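Local atomic coordinates of caprin-1 (Homo sapiens, PDB entry 4WBE), a protein that binds mRNAs to regulate their transport, translation or stability, and is essential for the formation of cytoplasmic stress granules. Residues A[26-30]-A[31-35]; A[95-99]-A[100-104]. All coordinates share one frame; numbering follows the deposited sequence.

Interaction 1. Residues A[26-30]-A[31-35]; sequences DKLGD and DEVRT
Val-33 lays its branched side chain over the carbonyl oxygen of Lys-27 and sets CG1 4.1 Å from CD2 of Leu-28, the two apolar chains meeting at about a right angle. The contact is a tight turn between two consecutive helices of the Caprin-1 dimerization domain, closed by an N-cap: a type I beta turn, Lys-27 to Asp-30, joins helix 2-27 to helix 31-39. Asp-30 is the N-cap of the second helix. A chi1 of -175° turns its carboxylate toward the first turn of that helix, where OD1 accepts from Glu-32 N at 3.1 Å, the amide arriving from above the carboxylate plane. Aspartate suits this place because a short charged acceptor can serve an amide that the helix itself leaves without a carbonyl. Leu-28 is buried, covered by Leu-52 and Leu-55 of helix 49-62, and Tyr-114 and Phe-115 close over Val-33. Arg-34 bends at chi3 (74°), which swings its guanidinium back to the turn. There NH1 donates to Leu-28 O at 2.8 Å, with that oxygen only 6° out of the guanidinium plane, while NH2 forms a salt bridge with Asp-56. Were this residue an alanine, the Leu-28 carbonyl and the Asp-56 carboxylate would probably both lose this partner. The backbone adds its own tie, Arg-34 N donating to Asp-30 O at 3.1 Å.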
loop_
_atom_site.group_PDB
_atom_site.type_symbol
_atom_site.label_atom_id
_atom_site.label_comp_id
_atom_site.label_asym_id
_atom_site.label_seq_id
_atom_site.Cartn_x
_atom_site.Cartn_y
_atom_site.Cartn_z
ATOM N N ASP A 26 -0.268 -5.121 9.499
ATOM C CA ASP A 26 0.925 -5.946 9.628
ATOM C C ASP A 26 1.282 -6.171 11.098
ATOM O O ASP A 26 1.654 -7.277 11.496
ATOM C CB ASP A 26 2.102 -5.307 8.890
ATOM C CG ASP A 26 3.363 -6.146 8.963
ATOM O OD1 ASP A 26 4.281 -5.787 9.732
ATOM O OD2 ASP A 26 3.427 -7.177 8.261
ATOM N N LYS A 27 1.179 -5.119 11.904
ATOM C CA LYS A 27 1.498 -5.235 13.325
ATOM C C LYS A 27 0.498 -6.082 14.100
ATOM O O LYS A 27 0.832 -6.645 15.142
ATOM C CB LYS A 27 1.646 -3.852 13.956
ATOM C CG LYS A 27 2.839 -3.076 13.426
ATOM C CD LYS A 27 4.114 -3.882 13.668
ATOM C CE LYS A 27 5.359 -3.004 13.649
ATOM N NZ LYS A 27 6.500 -3.667 14.349
ATOM N N LEU A 28 -0.714 -6.203 13.566
ATOM C CA LEU A 28 -1.748 -7.029 14.182
ATOM C C LEU A 28 -1.421 -8.517 14.104
ATOM O O LEU A 28 -2.150 -9.344 14.650
ATOM C CB LEU A 28 -3.110 -6.752 13.547
ATOM C CG LEU A 28 -3.756 -5.429 13.948
ATOM C CD1 LEU A 28 -5.170 -5.343 13.415
ATOM C CD2 LEU A 28 -3.757 -5.328 15.454
ATOM N N GLY A 29 -0.339 -8.855 13.414
ATOM C CA GLY A 29 0.139 -10.226 13.403
ATOM C C GLY A 29 0.977 -10.561 14.626
ATOM O O GLY A 29 1.206 -11.735 14.920
ATOM N N ASP A 30 1.424 -9.538 15.352
ATOM C CA ASP A 30 2.219 -9.758 16.560
ATOM C C ASP A 30 1.305 -9.989 17.752
ATOM O O ASP A 30 0.441 -9.162 18.052
ATOM C CB ASP A 30 3.146 -8.572 16.840
ATOM C CG ASP A 30 4.071 -8.813 18.029
ATOM O OD1 ASP A 30 4.033 -9.913 18.628
ATOM O OD2 ASP A 30 4.841 -7.891 18.372
ATOM N N ASP A 31 1.495 -11.126 18.419
ATOM C CA ASP A 31 0.648 -11.507 19.543
ATOM C C ASP A 31 0.699 -10.470 20.663
ATOM O O ASP A 31 -0.312 -10.197 21.309
ATOM C CB ASP A 31 1.035 -12.893 20.080
ATOM C CG ASP A 31 0.647 -14.024 19.132
ATOM O OD1 ASP A 31 -0.436 -13.948 18.509
ATOM O OD2 ASP A 31 1.424 -14.998 19.022
ATOM N N GLU A 32 1.872 -9.885 20.880
ATOM C CA GLU A 32 2.036 -8.884 21.928
ATOM C C GLU A 32 1.185 -7.640 21.619
ATOM O O GLU A 32 0.580 -7.047 22.516
ATOM C CB GLU A 32 3.510 -8.495 22.052
ATOM C CG GLU A 32 4.462 -9.678 22.261
ATOM C CD GLU A 32 4.177 -10.497 23.510
ATOM O OE1 GLU A 32 3.826 -9.914 24.559
ATOM O OE2 GLU A 32 4.312 -11.738 23.436
ATOM N N VAL A 33 1.139 -7.254 20.346
ATOM C CA VAL A 33 0.316 -6.122 19.914
ATOM C C VAL A 33 -1.175 -6.374 20.146
ATOM O O VAL A 33 -1.888 -5.512 20.665
ATOM C CB VAL A 33 0.566 -5.773 18.428
ATOM C CG1 VAL A 33 -0.478 -4.785 17.908
ATOM C CG2 VAL A 33 1.979 -5.219 18.243
ATOM N N ARG A 34 -1.634 -7.560 19.763
ATOM C CA ARG A 34 -3.028 -7.949 19.947
ATOM C C ARG A 34 -3.420 -7.917 21.420
ATOM O O ARG A 34 -4.516 -7.469 21.774
ATOM C CB ARG A 34 -3.258 -9.342 19.359
ATOM C CG ARG A 34 -2.924 -9.432 17.877
ATOM C CD ARG A 34 -2.960 -10.869 17.382
ATOM N NE ARG A 34 -4.313 -11.397 17.235
ATOM C CZ ARG A 34 -5.015 -11.353 16.108
ATOM N NH1 ARG A 34 -4.493 -10.802 15.021
ATOM N NH2 ARG A 34 -6.236 -11.868 16.065
ATOM N N THR A 35 -2.517 -8.396 22.271
ATOM C CA THR A 35 -2.736 -8.390 23.707
ATOM C C THR A 35 -2.899 -6.969 24.226
ATOM O O THR A 35 -3.859 -6.665 24.936
ATOM C CB THR A 35 -1.563 -9.052 24.457
ATOM O OG1 THR A 35 -1.501 -10.445 24.122
ATOM C CG2 THR A 35 -1.742 -8.905 25.959
#

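Interaction 2. Residues A[95-99]-A[100-104]; sequences CGTTY and KVLKE
Thr-98 caps the amino end of helix 99-111, where a two-stranded antiparallel hairpin passes directly into the helix. Its OG1 accepts from Val-101 N at 3.0 Å, the classic N-cap bond to the third residue beyond the cap. The torsion (chi1 64°) places this hydroxyl between the backbone N and the carbonyl carbon, turned back over the first helical turn; a threonine thus supplies the acceptor and, being beta-branched, also suits the extended strand. Its backbone carbonyl opens the helical bonding pattern, with Leu-102 N donating to Thr-98 O at 3.1 Å and, one residue on, Lys-103 N to Tyr-99 O at 2.8 Å. Beside the cap, Thr-97 lays OG1 against Val-101 CB at 3.3 Å and its methyl CG2 near Leu-102 CG at 4.2 Å, so one small side chain covers two helix residues. Farther back, the sulfur of Cys-95 just reaches the same leucine. Leu-102 is buried, as an apolar residue should be here, against Phe-58, Leu-86 and Val-94. The CA–CB bond of Tyr-99 leads away from 100-104; its side chain packs on Val-94 and Asp-85, and its hydroxyl is hydrogen-bonded to His-82 ND1. Lys-103 NZ, ending a fully extended chain, is hydrogen-bonded to Leu-87 O.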
loop_
_atom_site.group_PDB
_atom_site.type_symbol
_atom_site.label_atom_id
_atom_site.label_comp_id
_atom_site.label_asym_id
_atom_site.label_seq_id
_atom_site.Cartn_x
_atom_site.Cartn_y
_atom_site.Cartn_z
ATOM N N CYS A 95 -16.967 -9.116 5.250
ATOM C CA CYS A 95 -16.594 -9.782 6.504
ATOM C C CYS A 95 -17.760 -9.970 7.469
ATOM O O CYS A 95 -17.576 -9.921 8.687
ATOM C CB CYS A 95 -15.483 -9.006 7.213
ATOM S SG CYS A 95 -13.982 -8.836 6.244
ATOM N N GLY A 96 -18.960 -10.167 6.931
ATOM C CA GLY A 96 -20.135 -10.338 7.763
ATOM C C GLY A 96 -20.574 -9.045 8.434
ATOM O O GLY A 96 -21.470 -9.049 9.282
ATOM N N THR A 97 -19.955 -7.932 8.049
ATOM C CA THR A 97 -20.334 -6.627 8.578
ATOM C C THR A 97 -20.343 -5.608 7.437
ATOM O O THR A 97 -20.650 -5.956 6.296
ATOM C CB THR A 97 -19.401 -6.182 9.736
ATOM O OG1 THR A 97 -19.738 -4.855 10.164
ATOM C CG2 THR A 97 -17.940 -6.235 9.313
ATOM N N THR A 98 -20.004 -4.359 7.735
ATOM C CA THR A 98 -19.923 -3.331 6.702
ATOM C C THR A 98 -18.568 -2.641 6.723
ATOM O O THR A 98 -17.851 -2.694 7.725
ATOM C CB THR A 98 -21.000 -2.248 6.893
ATOM O OG1 THR A 98 -20.766 -1.550 8.121
ATOM C CG2 THR A 98 -22.393 -2.860 6.911
ATOM N N TYR A 99 -18.232 -1.980 5.620
ATOM C CA TYR A 99 -17.029 -1.164 5.559
ATOM C C TYR A 99 -17.144 -0.001 6.534
ATOM O O TYR A 99 -16.138 0.473 7.070
ATOM C CB TYR A 99 -16.812 -0.635 4.145
ATOM C CG TYR A 99 -16.463 -1.700 3.139
ATOM C CD1 TYR A 99 -15.167 -2.183 3.031
ATOM C CD2 TYR A 99 -17.427 -2.211 2.288
ATOM C CE1 TYR A 99 -14.839 -3.161 2.105
ATOM C CE2 TYR A 99 -17.114 -3.187 1.360
ATOM C CZ TYR A 99 -15.820 -3.654 1.271
ATOM O OH TYR A 99 -15.518 -4.622 0.344
ATOM N N LYS A 100 -18.371 0.466 6.750
ATOM C CA LYS A 100 -18.611 1.544 7.704
ATOM C C LYS A 100 -18.183 1.152 9.115
ATOM O O LYS A 100 -17.550 1.938 9.823
ATOM C CB LYS A 100 -20.082 1.960 7.699
ATOM C CG LYS A 100 -20.372 3.137 8.609
ATOM C CD LYS A 100 -21.846 3.504 8.589
ATOM C CE LYS A 100 -22.147 4.643 9.553
ATOM N NZ LYS A 100 -23.501 5.219 9.319
ATOM N N VAL A 101 -18.527 -0.064 9.520
ATOM C CA VAL A 101 -18.125 -0.571 10.833
ATOM C C VAL A 101 -16.614 -0.811 10.913
ATOM O O VAL A 101 -15.989 -0.539 11.940
ATOM C CB VAL A 101 -18.887 -1.863 11.200
ATOM C CG1 VAL A 101 -18.289 -2.520 12.440
ATOM C CG2 VAL A 101 -20.374 -1.575 11.395
ATOM N N LEU A 102 -16.040 -1.352 9.840
ATOM C CA LEU A 102 -14.603 -1.585 9.783
ATOM C C LEU A 102 -13.812 -0.280 9.861
ATOM O O LEU A 102 -12.789 -0.204 10.543
ATOM C CB LEU A 102 -14.229 -2.349 8.512
ATOM C CG LEU A 102 -14.659 -3.817 8.446
ATOM C CD1 LEU A 102 -14.200 -4.435 7.137
ATOM C CD2 LEU A 102 -14.089 -4.586 9.626
ATOM N N LYS A 103 -14.291 0.741 9.156
ATOM C CA LYS A 103 -13.650 2.045 9.185
ATOM C C LYS A 103 -13.683 2.621 10.606
ATOM O O LYS A 103 -12.693 3.182 11.076
ATOM C CB LYS A 103 -14.320 3.007 8.204
ATOM C CG LYS A 103 -13.724 4.407 8.257
ATOM C CD LYS A 103 -14.422 5.355 7.300
ATOM C CE LYS A 103 -13.838 6.754 7.406
ATOM N NZ LYS A 103 -14.471 7.649 6.404
ATOM N N GLU A 104 -14.814 2.467 11.290
ATOM C CA GLU A 104 -14.932 2.936 12.672
ATOM C C GLU A 104 -13.935 2.228 13.596
ATOM O O GLU A 104 -13.340 2.855 14.470
ATOM C CB GLU A 104 -16.370 2.757 13.172
ATOM C CG GLU A 104 -17.374 3.691 12.504
ATOM C CD GLU A 104 -18.813 3.234 12.682
ATOM O OE1 GLU A 104 -19.037 2.200 13.347
ATOM O OE2 GLU A 104 -19.719 3.909 12.150
#

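Both contacts are helix starts in the Caprin-1 dimerization domain, each capped by a side chain: a carboxylate that serves the second residue past the cap in interaction 1, a hydroxyl that serves the third in interaction 2. What precedes the cap also differs, a tight turn after a helix in one and a hairpin strand in the other. Their centres lie 20 Å apart and their nearest atoms about 10 Å, so they do not touch. Helix 49-62 links them: Leu-28 and Arg-34 of 26-35 pack on it, as do Cys-95, Thr-97 and Leu-102 of 95-104. Neither contact is touched by the other protein chain of the assembly.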